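Local structure of serine protease inhibitor (Thermoanaerobacter tengcongensis, 2PEF) at residues E19-K22 and N23-D27; L228-E231 and N232-V235; Q245-I248 and D249-K252; L281-T284 and D285-P289; A292-S295 and K296-K299. The protein probably inhibits serine proteases as a thermophilic serpin, here in the latent state. All coordinates share one frame; numbering follows the deposited sequence.

How the interactions relate
All five are local contacts between neighbours in sequence, and they follow one another in series along the chain. Interaction 1 lies at the C-terminal end of helix 7-22. Interaction 2 leads from strand 222-229 to helix 235-241, and interaction 3 lies on the next helix, 244-252; these three have centres about 17 to 18 Å apart. Interaction 4 and the start of interaction 5 lie in the loop between helix 275-280 and strand 298-300, and interaction 5 runs into that strand. Their centres are about 14 Å apart, and Ala286 packs on Phe294. Interaction 1 also reaches interaction 4, through Glu19 on Leu281. Interactions 2 and 5 are farthest apart, about 46 Å between centres on opposite sides of the chain's centre. Four of the five sit at helix ends or connecting turns.

Interaction 1 (E19-K22 and N23-D27); sequences ELFK and NSIDD
Asn23 lays its side chain alongside that of Lys22, both pointing the same way as the chain leaves helix 7-22. The backbone N of Asn23 is shared between Glu19 O and Leu20 O, two weak bonds in place of one good one. Lys22 holds its CG between its backbone N and carbonyl carbon (chi1 76°), which sets CG 3.5 Å from Asn23 N. From there the chain runs out to NZ, which is hydrogen-bonded to Leu242 O and Lys240 O and makes only a long salt bridge to Glu19.

Ile25 supplies the apolar half. Its CD1 sits over one face of the Phe21 ring, 3.7 Å from the ring centroid, a CH-pi contact. The ring is packed as well by Ile33, Ile366 and Thr368. Between the two halves, Ser24 doubles back on the helix: its OG gives a 2.7 Å bond to Leu20 O from above the carbonyl plane, and its N gives one of 2.9 Å to Phe21 O. A water links Lys22 O to Ile25 N. This is the C-terminal end of a helix in the serpin fold, with late carbonyls taken up by the first residues of the loop toward strand 32-33.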
loop_
_atom_site.group_PDB
_atom_site.type_symbol
_atom_site.label_atom_id
_atom_site.label_comp_id
_atom_site.label_asym_id
_atom_site.label_seq_id
_atom_site.Cartn_x
_atom_site.Cartn_y
_atom_site.Cartn_z
ATOM N N GLU A 19 0.162 2.524 -11.531
ATOM C CA GLU A 19 1.477 2.194 -12.086
ATOM C C GLU A 19 2.289 1.359 -11.094
ATOM O O GLU A 19 2.954 0.395 -11.479
ATOM C CB GLU A 19 2.248 3.445 -12.513
ATOM C CG GLU A 19 1.666 4.152 -13.736
ATOM C CD GLU A 19 1.469 3.227 -14.932
ATOM O OE1 GLU A 19 2.443 2.560 -15.334
ATOM O OE2 GLU A 19 0.336 3.169 -15.465
ATOM N N LEU A 20 2.213 1.720 -9.814
ATOM C CA LEU A 20 2.844 0.930 -8.763
ATOM C C LEU A 20 2.276 -0.492 -8.740
ATOM O O LEU A 20 3.032 -1.462 -8.790
ATOM C CB LEU A 20 2.666 1.605 -7.396
ATOM C CG LEU A 20 3.512 1.100 -6.228
ATOM C CD1 LEU A 20 5.005 1.299 -6.490
ATOM C CD2 LEU A 20 3.094 1.802 -4.939
ATOM N N PHE A 21 0.946 -0.600 -8.690
ATOM C CA PHE A 21 0.260 -1.895 -8.693
ATOM C C PHE A 21 0.627 -2.765 -9.892
ATOM O O PHE A 21 1.055 -3.907 -9.723
ATOM C CB PHE A 21 -1.257 -1.696 -8.606
ATOM C CG PHE A 21 -2.053 -2.971 -8.726
ATOM C CD1 PHE A 21 -1.925 -3.984 -7.780
ATOM C CD2 PHE A 21 -2.953 -3.146 -9.774
ATOM C CE1 PHE A 21 -2.679 -5.156 -7.885
ATOM C CE2 PHE A 21 -3.704 -4.311 -9.886
ATOM C CZ PHE A 21 -3.566 -5.317 -8.942
ATOM N N LYS A 22 0.490 -2.219 -11.100
ATOM C CA LYS A 22 0.650 -3.021 -12.317
ATOM C C LYS A 22 2.085 -3.507 -12.553
ATOM O O LYS A 22 2.322 -4.374 -13.404
ATOM C CB LYS A 22 0.103 -2.275 -13.541
ATOM C CG LYS A 22 0.989 -1.151 -14.061
ATOM C CD LYS A 22 0.212 -0.220 -14.985
ATOM C CE LYS A 22 -0.145 -0.885 -16.302
ATOM N NZ LYS A 22 -0.858 0.056 -17.215
ATOM N N ASN A 23 3.030 -2.947 -11.803
ATOM C CA ASN A 23 4.421 -3.381 -11.862
ATOM C C ASN A 23 4.858 -4.221 -10.652
ATOM O O ASN A 23 6.030 -4.596 -10.537
ATOM C CB ASN A 23 5.344 -2.175 -12.073
ATOM C CG ASN A 23 5.184 -1.554 -13.451
ATOM O OD1 ASN A 23 4.730 -0.415 -13.584
ATOM N ND2 ASN A 23 5.552 -2.305 -14.490
ATOM N N SER A 24 3.904 -4.533 -9.776
ATOM C CA SER A 24 4.170 -5.262 -8.531
ATOM C C SER A 24 3.448 -6.614 -8.469
ATOM O O SER A 24 3.332 -7.222 -7.399
ATOM C CB SER A 24 3.761 -4.405 -7.329
ATOM O OG SER A 24 4.448 -3.167 -7.322
ATOM N N ILE A 25 2.985 -7.081 -9.624
ATOM C CA ILE A 25 2.161 -8.285 -9.723
ATOM C C ILE A 25 2.993 -9.560 -9.851
ATOM O O ILE A 25 3.816 -9.696 -10.766
ATOM C CB ILE A 25 1.166 -8.184 -10.920
ATOM C CG1 ILE A 25 0.244 -6.970 -10.761
ATOM C CG2 ILE A 25 0.351 -9.470 -11.092
ATOM C CD1 ILE A 25 -0.467 -6.897 -9.431
ATOM N N ASP A 26 2.759 -10.496 -8.937
ATOM C CA ASP A 26 3.387 -11.812 -9.017
ATOM C C ASP A 26 2.646 -12.704 -10.006
ATOM O O ASP A 26 1.445 -12.540 -10.242
ATOM C CB ASP A 26 3.454 -12.476 -7.639
ATOM C CG ASP A 26 4.464 -13.614 -7.584
ATOM O OD1 ASP A 26 4.193 -14.699 -8.148
ATOM O OD2 ASP A 26 5.532 -13.426 -6.965
ATOM N N ASP A 27 3.376 -13.659 -10.569
ATOM C CA ASP A 27 2.850 -14.557 -11.584
ATOM C C ASP A 27 1.968 -15.665 -11.006
ATOM O O ASP A 27 1.012 -16.111 -11.653
ATOM C CB ASP A 27 4.013 -15.180 -12.358
ATOM C CG ASP A 27 3.761 -15.222 -13.843
ATOM O OD1 ASP A 27 3.069 -14.317 -14.358
ATOM O OD2 ASP A 27 4.264 -16.154 -14.501
HETATM O O HOH W 1 3.651 -6.578 -12.716
#

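Interaction 2 (L228-E231 and N232-V235)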
loop_
_atom_site.group_PDB
_atom_site.type_symbol
_atom_site.label_atom_id
_atom_site.label_comp_id
_atom_site.label_asym_id
_atom_site.label_seq_id
_atom_site.Cartn_x
_atom_site.Cartn_y
_atom_site.Cartn_z
ATOM N N LEU A 228 -13.601 -9.081 -11.641
ATOM C CA LEU A 228 -13.386 -10.411 -12.187
ATOM C C LEU A 228 -13.191 -10.371 -13.703
ATOM O O LEU A 228 -14.160 -10.228 -14.448
ATOM C CB LEU A 228 -14.570 -11.324 -11.839
ATOM C CG LEU A 228 -14.494 -12.792 -12.265
ATOM C CD1 LEU A 228 -13.587 -13.580 -11.325
ATOM C CD2 LEU A 228 -15.895 -13.384 -12.286
ATOM N N PRO A 229 -11.932 -10.475 -14.164
ATOM C CA PRO A 229 -11.678 -10.580 -15.602
ATOM C C PRO A 229 -12.335 -11.831 -16.189
ATOM O O PRO A 229 -12.346 -12.884 -15.551
ATOM C CB PRO A 229 -10.151 -10.669 -15.677
ATOM C CG PRO A 229 -9.681 -10.014 -14.411
ATOM C CD PRO A 229 -10.676 -10.465 -13.393
ATOM N N ASP A 230 -12.891 -11.703 -17.390
ATOM C CA ASP A 230 -13.611 -12.813 -18.016
ATOM C C ASP A 230 -12.679 -13.755 -18.775
ATOM O O ASP A 230 -11.469 -13.536 -18.811
ATOM C CB ASP A 230 -14.785 -12.312 -18.880
ATOM C CG ASP A 230 -14.349 -11.597 -20.160
ATOM O OD1 ASP A 230 -13.213 -11.789 -20.653
ATOM O OD2 ASP A 230 -15.184 -10.839 -20.697
ATOM N N GLU A 231 -13.246 -14.799 -19.371
ATOM C CA GLU A 231 -12.452 -15.855 -20.006
ATOM C C GLU A 231 -11.615 -15.370 -21.188
ATOM O O GLU A 231 -10.658 -16.042 -21.596
ATOM C CB GLU A 231 -13.352 -17.015 -20.437
ATOM C CG GLU A 231 -14.311 -16.697 -21.582
ATOM C CD GLU A 231 -14.949 -17.947 -22.144
ATOM O OE1 GLU A 231 -14.299 -18.632 -22.963
ATOM O OE2 GLU A 231 -16.094 -18.242 -21.764
ATOM N N ASN A 232 -11.978 -14.210 -21.732
ATOM C CA ASN A 232 -11.316 -13.679 -22.925
ATOM C C ASN A 232 -10.113 -12.772 -22.639
ATOM O O ASN A 232 -9.521 -12.203 -23.564
ATOM C CB ASN A 232 -12.334 -12.977 -23.826
ATOM C CG ASN A 232 -13.342 -13.944 -24.421
ATOM O OD1 ASN A 232 -12.971 -14.976 -24.991
ATOM N ND2 ASN A 232 -14.624 -13.620 -24.287
ATOM N N ILE A 233 -9.745 -12.658 -21.367
ATOM C CA ILE A 233 -8.556 -11.896 -20.980
ATOM C C ILE A 233 -7.894 -12.551 -19.774
ATOM O O ILE A 233 -8.579 -13.121 -18.930
ATOM C CB ILE A 233 -8.892 -10.405 -20.685
ATOM C CG1 ILE A 233 -7.644 -9.520 -20.824
ATOM C CG2 ILE A 233 -9.543 -10.236 -19.306
ATOM C CD1 ILE A 233 -7.952 -8.046 -21.013
ATOM N N SER A 234 -6.568 -12.471 -19.699
ATOM C CA SER A 234 -5.852 -12.964 -18.523
ATOM C C SER A 234 -5.843 -11.913 -17.414
ATOM O O SER A 234 -6.102 -10.732 -17.661
ATOM C CB SER A 234 -4.419 -13.337 -18.895
ATOM O OG SER A 234 -3.657 -12.175 -19.153
ATOM N N VAL A 235 -5.548 -12.345 -16.189
ATOM C CA VAL A 235 -5.391 -11.422 -15.062
ATOM C C VAL A 235 -4.303 -10.385 -15.359
ATOM O O VAL A 235 -4.504 -9.191 -15.125
ATOM C CB VAL A 235 -5.112 -12.182 -13.737
ATOM C CG1 VAL A 235 -4.444 -11.287 -12.688
ATOM C CG2 VAL A 235 -6.408 -12.746 -13.189
HETATM O O HOH W 2 -15.303 -11.073 -23.358
HETATM O O HOH W 3 -11.861 -17.801 -24.433
HETATM O O HOH W 4 -8.917 -16.556 -18.862
#
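The carboxylate of Asp230 is met from above its plane by the backbone N of Asn232, which lies 2.9 Å from OD1. The amide of Asn232 stands nearly perpendicular to that carboxylate, the planes 85° apart, whereas the carboxylate of Glu231 is turned only 25° from the same amide, and these two side chains run side by side. Waters close both pairs: one joins Asp230 OD2 to Asn232 ND2, another Glu231 OE1 to Asn232 OD1, so each end of the Asn232 amide has a water partner.

Asp230 can bend back like this because its CG lies between its own N and carbonyl carbon (chi1 70°), and the OD1 bond is that of an Asx turn. Its backbone takes part too: Ile233 N donates to Asp230 O at 3.2 Å, closing a type I beta turn from Asp230 to Ile233. Next to the turn, CG2 of Ile233 rests on CB of Pro229 at 3.7 Å, and CG2 of Val235 comes to 4.4 Å from Pro229 CG.

The turn carries the chain from strand 222-229 straight into helix 235-241. Ser234 is the N-cap of that helix, its OG bonded to Glu237 N, while Tyr238 from the same helix touches both Pro229 and Ile233. Strand 345-357 packs against Pro229 through Ile352 and against Val235 through Pro350.

Interaction 3 (Q245-I248 and D249-K252); sequences QKFI and DLIK
Ile248 O takes two backbone donors from the following turn of helix 244-252. Lys252 N comes to it at 3.0 Å, in the carbonyl plane and nearly straight, with an angle of 170° at the hydrogen; Ile251 N adds a weak bond. That second donor is divided, for it also makes a weak bond to Phe247 O. Earlier in the helix the bonding is more regular: Asp249 N reaches Gln245 O at 2.9 Å and Leu250 N reaches Lys246 O at 3.0 Å.

Side chains one turn apart meet as well, crossing obliquely. Ile251 brings CD1 over one face of the Phe247 ring, 4.0 Å from the centroid and 29° off the normal, a CH-pi contact; its closest ring atom is CE2. Phe247 has CG anti to the backbone N (chi1 -177°), which brings the ring under the Ile251 methyl. CD2 of Leu250 approaches the same ring obliquely and more loosely, 4.4 Å from Phe247 CD1. On another side, the extended chain of Lys252 passes across Ile248, its CE 3.7 Å from Ile248 CG2, and carries NZ on to the hydroxyl of Tyr11 on helix 7-22.

Phe247 and Ile251 also lean on Ile356 of strand 345-357, while Ile248 meets Tyr11 and Ala14. The chemistry is thus that of an amphipathic helix: the buried Phe247, Ile248, Leu250 and Ile251 offer carbon to the protein, and the lysine spends its methylenes on that carbon and its charge on a polar partner beyond.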
loop_
_atom_site.group_PDB
_atom_site.type_symbol
_atom_site.label_atom_id
_atom_site.label_comp_id
_atom_site.label_asym_id
_atom_site.label_seq_id
_atom_site.Cartn_x
_atom_site.Cartn_y
_atom_site.Cartn_z
ATOM N N GLN A 245 -6.821 6.668 -14.383
ATOM C CA GLN A 245 -8.087 7.147 -14.957
ATOM C C GLN A 245 -9.123 6.030 -15.052
ATOM O O GLN A 245 -10.271 6.193 -14.632
ATOM C CB GLN A 245 -7.836 7.753 -16.350
ATOM C CG GLN A 245 -9.077 8.233 -17.091
ATOM C CD GLN A 245 -9.667 9.500 -16.500
ATOM O OE1 GLN A 245 -10.807 9.504 -16.030
ATOM N NE2 GLN A 245 -8.892 10.581 -16.513
ATOM N N LYS A 246 -8.704 4.893 -15.596
ATOM C CA LYS A 246 -9.588 3.749 -15.777
ATOM C C LYS A 246 -10.066 3.167 -14.456
ATOM O O LYS A 246 -11.218 2.736 -14.343
ATOM C CB LYS A 246 -8.914 2.673 -16.623
ATOM C CG LYS A 246 -8.874 3.011 -18.098
ATOM C CD LYS A 246 -8.515 1.798 -18.936
ATOM C CE LYS A 246 -8.585 2.120 -20.418
ATOM N NZ LYS A 246 -9.985 2.380 -20.876
ATOM N N PHE A 247 -9.196 3.173 -13.450
ATOM C CA PHE A 247 -9.583 2.681 -12.127
ATOM C C PHE A 247 -10.633 3.577 -11.463
ATOM O O PHE A 247 -11.642 3.084 -10.965
ATOM C CB PHE A 247 -8.360 2.519 -11.217
ATOM C CG PHE A 247 -8.688 1.942 -9.868
ATOM C CD1 PHE A 247 -8.920 0.580 -9.721
ATOM C CD2 PHE A 247 -8.782 2.764 -8.748
ATOM C CE1 PHE A 247 -9.236 0.039 -8.484
ATOM C CE2 PHE A 247 -9.096 2.232 -7.500
ATOM C CZ PHE A 247 -9.326 0.864 -7.374
ATOM N N ILE A 248 -10.393 4.887 -11.448
ATOM C CA ILE A 248 -11.364 5.815 -10.862
ATOM C C ILE A 248 -12.688 5.711 -11.619
ATOM O O ILE A 248 -13.759 5.657 -11.004
ATOM C CB ILE A 248 -10.852 7.287 -10.831
ATOM C CG1 ILE A 248 -9.540 7.417 -10.040
ATOM C CG2 ILE A 248 -11.917 8.227 -10.263
ATOM C CD1 ILE A 248 -9.615 7.028 -8.552
ATOM N N ASP A 249 -12.606 5.655 -12.949
ATOM C CA ASP A 249 -13.798 5.597 -13.802
ATOM C C ASP A 249 -14.638 4.337 -13.619
ATOM O O ASP A 249 -15.860 4.406 -13.654
ATOM C CB ASP A 249 -13.427 5.773 -15.279
ATOM C CG ASP A 249 -13.116 7.214 -15.638
ATOM O OD1 ASP A 249 -13.205 8.094 -14.755
ATOM O OD2 ASP A 249 -12.781 7.470 -16.815
ATOM N N LEU A 250 -13.997 3.189 -13.428
ATOM C CA LEU A 250 -14.748 1.947 -13.271
ATOM C C LEU A 250 -15.573 1.936 -11.979
ATOM O O LEU A 250 -16.650 1.338 -11.937
ATOM C CB LEU A 250 -13.846 0.710 -13.406
ATOM C CG LEU A 250 -12.810 0.341 -12.342
ATOM C CD1 LEU A 250 -13.443 -0.474 -11.220
ATOM C CD2 LEU A 250 -11.676 -0.452 -12.978
ATOM N N ILE A 251 -15.077 2.621 -10.948
ATOM C CA ILE A 251 -15.810 2.777 -9.692
ATOM C C ILE A 251 -16.930 3.805 -9.860
ATOM O O ILE A 251 -18.072 3.558 -9.458
ATOM C CB ILE A 251 -14.878 3.190 -8.516
ATOM C CG1 ILE A 251 -13.872 2.079 -8.201
ATOM C CG2 ILE A 251 -15.694 3.537 -7.270
ATOM C CD1 ILE A 251 -12.654 2.552 -7.423
ATOM N N LYS A 252 -16.594 4.954 -10.450
ATOM C CA LYS A 252 -17.568 6.008 -10.739
ATOM C C LYS A 252 -18.700 5.503 -11.634
ATOM O O LYS A 252 -19.853 5.904 -11.474
ATOM C CB LYS A 252 -16.887 7.209 -11.403
ATOM C CG LYS A 252 -16.103 8.092 -10.456
ATOM C CD LYS A 252 -15.613 9.342 -11.171
ATOM C CE LYS A 252 -15.002 10.330 -10.194
ATOM N NZ LYS A 252 -14.474 11.537 -10.890
#

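Interaction 4 (L281-T284 and D285-P289)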
loop_
_atom_site.group_PDB
_atom_site.type_symbol
_atom_site.label_atom_id
_atom_site.label_comp_id
_atom_site.label_asym_id
_atom_site.label_seq_id
_atom_site.Cartn_x
_atom_site.Cartn_y
_atom_site.Cartn_z
ATOM N N LEU A 281 9.551 4.433 -13.085
ATOM C CA LEU A 281 8.786 5.666 -12.929
ATOM C C LEU A 281 9.676 6.911 -13.030
ATOM O O LEU A 281 9.187 8.040 -12.948
ATOM C CB LEU A 281 8.013 5.656 -11.604
ATOM C CG LEU A 281 6.894 4.626 -11.410
ATOM C CD1 LEU A 281 6.359 4.698 -9.987
ATOM C CD2 LEU A 281 5.770 4.829 -12.417
ATOM N N GLY A 282 10.978 6.697 -13.212
ATOM C CA GLY A 282 11.930 7.788 -13.421
ATOM C C GLY A 282 12.858 8.056 -12.250
ATOM O O GLY A 282 13.779 8.871 -12.358
ATOM N N MET A 283 12.616 7.372 -11.133
ATOM C CA MET A 283 13.423 7.529 -9.924
ATOM C C MET A 283 14.648 6.611 -9.979
ATOM O O MET A 283 14.606 5.463 -9.529
ATOM C CB MET A 283 12.565 7.245 -8.685
ATOM C CG MET A 283 13.270 7.429 -7.359
ATOM S SD MET A 283 12.182 6.976 -5.999
ATOM C CE MET A 283 13.393 6.524 -4.760
ATOM N N THR A 284 15.736 7.131 -10.543
ATOM C CA THR A 284 16.954 6.344 -10.770
ATOM C C THR A 284 18.151 6.845 -9.955
ATOM O O THR A 284 18.849 6.046 -9.325
ATOM C CB THR A 284 17.327 6.299 -12.269
ATOM O OG1 THR A 284 17.492 7.632 -12.764
ATOM C CG2 THR A 284 16.237 5.586 -13.076
ATOM N N ASP A 285 18.372 8.161 -9.963
ATOM C CA ASP A 285 19.494 8.784 -9.252
ATOM C C ASP A 285 19.543 8.412 -7.775
ATOM O O ASP A 285 20.618 8.198 -7.231
ATOM C CB ASP A 285 19.455 10.308 -9.385
ATOM C CG ASP A 285 20.026 10.801 -10.700
ATOM O OD1 ASP A 285 20.046 10.028 -11.683
ATOM O OD2 ASP A 285 20.450 11.974 -10.750
ATOM N N ALA A 286 18.372 8.330 -7.140
ATOM C CA ALA A 286 18.273 8.028 -5.709
ATOM C C ALA A 286 18.947 6.708 -5.329
ATOM O O ALA A 286 19.430 6.548 -4.204
ATOM C CB ALA A 286 16.816 8.015 -5.278
ATOM N N PHE A 287 18.969 5.770 -6.273
ATOM C CA PHE A 287 19.533 4.439 -6.041
ATOM C C PHE A 287 21.018 4.337 -6.396
ATOM O O PHE A 287 21.644 3.301 -6.156
ATOM C CB PHE A 287 18.727 3.379 -6.806
ATOM C CG PHE A 287 17.280 3.308 -6.404
ATOM C CD1 PHE A 287 16.296 3.905 -7.188
ATOM C CD2 PHE A 287 16.897 2.648 -5.234
ATOM C CE1 PHE A 287 14.955 3.844 -6.817
ATOM C CE2 PHE A 287 15.560 2.579 -4.855
ATOM C CZ PHE A 287 14.586 3.177 -5.645
ATOM N N LEU A 288 21.580 5.407 -6.958
ATOM C CA LEU A 288 22.973 5.409 -7.412
ATOM C C LEU A 288 23.884 6.092 -6.391
ATOM O O LEU A 288 23.704 7.275 -6.106
ATOM C CB LEU A 288 23.098 6.110 -8.771
ATOM C CG LEU A 288 22.222 5.661 -9.948
ATOM C CD1 LEU A 288 22.418 6.586 -11.144
ATOM C CD2 LEU A 288 22.487 4.214 -10.340
ATOM N N PRO A 289 24.863 5.347 -5.834
ATOM C CA PRO A 289 25.788 5.902 -4.837
ATOM C C PRO A 289 26.536 7.159 -5.297
ATOM O O PRO A 289 26.719 8.086 -4.504
ATOM C CB PRO A 289 26.773 4.752 -4.576
ATOM C CG PRO A 289 26.561 3.776 -5.687
ATOM C CD PRO A 289 25.136 3.924 -6.099
#
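Met283 reaches Phe287 and Ala286 with its side chain. The chain leaves CB with CG anti to the backbone N (chi1 -178°) and runs on extended. CG comes 4.0 Å from CE1 of Phe287, with the methyl of Ala286 slightly farther off. SD then passes obliquely to the ring, 5.3 Å from its centroid, and CE finishes in the angle between the two partners, 3.7 Å from Phe287 CZ and 3.8 Å from Ala286 CB. The methionine and phenylalanine side chains cross at about a right angle, in a Met-aromatic contact.

The backbone turns sharply here. Helix 275-280 closes in a Schellman motif at Gly282, whose positive phi of 108° leaves no room for a CB beside the carbonyl O of Leu281. Met283 is the centre of an inverse gamma turn, and residues 285-287 then form a short 3-10 segment. Phe287 N bonds to Thr284 O at 3.1 Å. The Phe287 ring turns its edge to Met283 O, which lies in the ring plane 3.2 Å from CE1.

Replacing Phe287 with alanine would probably leave the Met283 methyl without its aromatic neighbour and let the thioether turn, opening a gap toward Leu278 and Ile307, which the ring also touches. Leu288 sets its CG 3.5 Å from Thr284 O. Gln56 OE1, from helix 51-62, receives the backbone N-H groups of both Thr284 and Asp285.

Interaction 5 (A292-S295 and K296-K299); sequences ADFS and KLGK
Leu297 N donates to Phe294 O at 3.2 Å, and this backbone bond folds the chain into a turn. One residue on, Gly298 N makes a weak bond to Ser295 O. A water gives Phe294 O a second donor at 2.6 Å and also donates to Gly298 O at 2.7 Å, so it spans the mouth of the turn.

Among the polar side chains, Asp293 OD1 holds Ser295 twice. Ser295 OG comes in 2.7 Å from Asp293 OD1, on the syn lone pair. Ser295 N lies 3.2 Å from Asp293 OD1, nearly in line with the carboxylate bond it meets, and this second bond makes an Asx turn. Asp293 OD2 is bonded to Asn51, which leaves the carboxylate little freedom to rotate.

The apolar contact is between Phe294 and Leu297, which lie side by side and point the same way. Leu297 has CG anti to its carbonyl carbon (chi1 -77°), and this, with chi2 near 174°, lays CD1 3.6 Å from Phe294 CB and obliquely to the ring. With an alanine in place of Leu297, CD1 is gone, which would probably open a gap beside Phe294 CB and leave that flank of the phenylalanine without its apolar neighbour. Gly298 has a phi of 144°, where a CB would collide with the carbonyl O of Leu297.

Beyond the turn the chain enters strand 298-300, which pairs antiparallel with strand 102-104; Lys299 bonds to Met103 there, and Leu297 to Ser105. Phe294 in turn packs on Thr53 and Met57 of helix 51-62.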
loop_
_atom_site.group_PDB
_atom_site.type_symbol
_atom_site.label_atom_id
_atom_site.label_comp_id
_atom_site.label_asym_id
_atom_site.label_seq_id
_atom_site.Cartn_x
_atom_site.Cartn_y
_atom_site.Cartn_z
ATOM N N ALA A 292 23.242 9.960 -6.381
ATOM C CA ALA A 292 22.221 10.343 -5.399
ATOM C C ALA A 292 22.570 11.610 -4.635
ATOM O O ALA A 292 23.704 11.791 -4.189
ATOM C CB ALA A 292 21.942 9.207 -4.426
ATOM N N ASP A 293 21.577 12.481 -4.497
ATOM C CA ASP A 293 21.718 13.716 -3.745
ATOM C C ASP A 293 20.663 13.765 -2.650
ATOM O O ASP A 293 19.526 14.178 -2.882
ATOM C CB ASP A 293 21.593 14.933 -4.670
ATOM C CG ASP A 293 21.959 16.241 -3.982
ATOM O OD1 ASP A 293 21.841 16.336 -2.738
ATOM O OD2 ASP A 293 22.362 17.182 -4.693
ATOM N N PHE A 294 21.049 13.322 -1.459
ATOM C CA PHE A 294 20.189 13.430 -0.291
ATOM C C PHE A 294 20.804 14.353 0.758
ATOM O O PHE A 294 20.728 14.090 1.960
ATOM C CB PHE A 294 19.878 12.043 0.279
ATOM C CG PHE A 294 18.895 11.261 -0.544
ATOM C CD1 PHE A 294 19.326 10.235 -1.376
ATOM C CD2 PHE A 294 17.533 11.564 -0.503
ATOM C CE1 PHE A 294 18.425 9.511 -2.146
ATOM C CE2 PHE A 294 16.624 10.852 -1.276
ATOM C CZ PHE A 294 17.068 9.823 -2.097
ATOM N N SER A 295 21.385 15.453 0.285
ATOM C CA SER A 295 22.085 16.410 1.144
ATOM C C SER A 295 21.159 17.136 2.122
ATOM O O SER A 295 21.604 17.590 3.183
ATOM C CB SER A 295 22.859 17.421 0.292
ATOM O OG SER A 295 22.012 18.055 -0.649
ATOM N N LYS A 296 19.879 17.236 1.766
ATOM C CA LYS A 296 18.879 17.889 2.616
ATOM C C LYS A 296 18.440 17.037 3.817
ATOM O O LYS A 296 17.833 17.561 4.751
ATOM C CB LYS A 296 17.669 18.350 1.790
ATOM C CG LYS A 296 17.962 19.540 0.873
ATOM C CD LYS A 296 16.734 19.963 0.072
ATOM C CE LYS A 296 17.048 21.166 -0.810
ATOM N NZ LYS A 296 15.995 21.421 -1.840
ATOM N N LEU A 297 18.746 15.738 3.789
ATOM C CA LEU A 297 18.492 14.850 4.939
ATOM C C LEU A 297 19.341 15.224 6.147
ATOM O O LEU A 297 18.885 15.144 7.288
ATOM C CB LEU A 297 18.807 13.390 4.593
ATOM C CG LEU A 297 17.882 12.515 3.753
ATOM C CD1 LEU A 297 18.561 11.184 3.488
ATOM C CD2 LEU A 297 16.567 12.283 4.450
ATOM N N GLY A 298 20.585 15.606 5.880
ATOM C CA GLY A 298 21.575 15.833 6.924
ATOM C C GLY A 298 22.949 15.388 6.464
ATOM O O GLY A 298 23.160 15.134 5.277
ATOM N N LYS A 299 23.885 15.293 7.403
ATOM C CA LYS A 299 25.261 14.937 7.072
ATOM C C LYS A 299 25.663 13.574 7.626
ATOM O O LYS A 299 25.612 13.343 8.838
ATOM C CB LYS A 299 26.234 16.016 7.556
ATOM C CG LYS A 299 27.702 15.687 7.287
ATOM C CD LYS A 299 28.601 16.914 7.403
ATOM C CE LYS A 299 28.347 17.911 6.278
ATOM N NZ LYS A 299 28.565 17.337 4.914
HETATM O O HOH W 5 22.247 13.068 3.844
#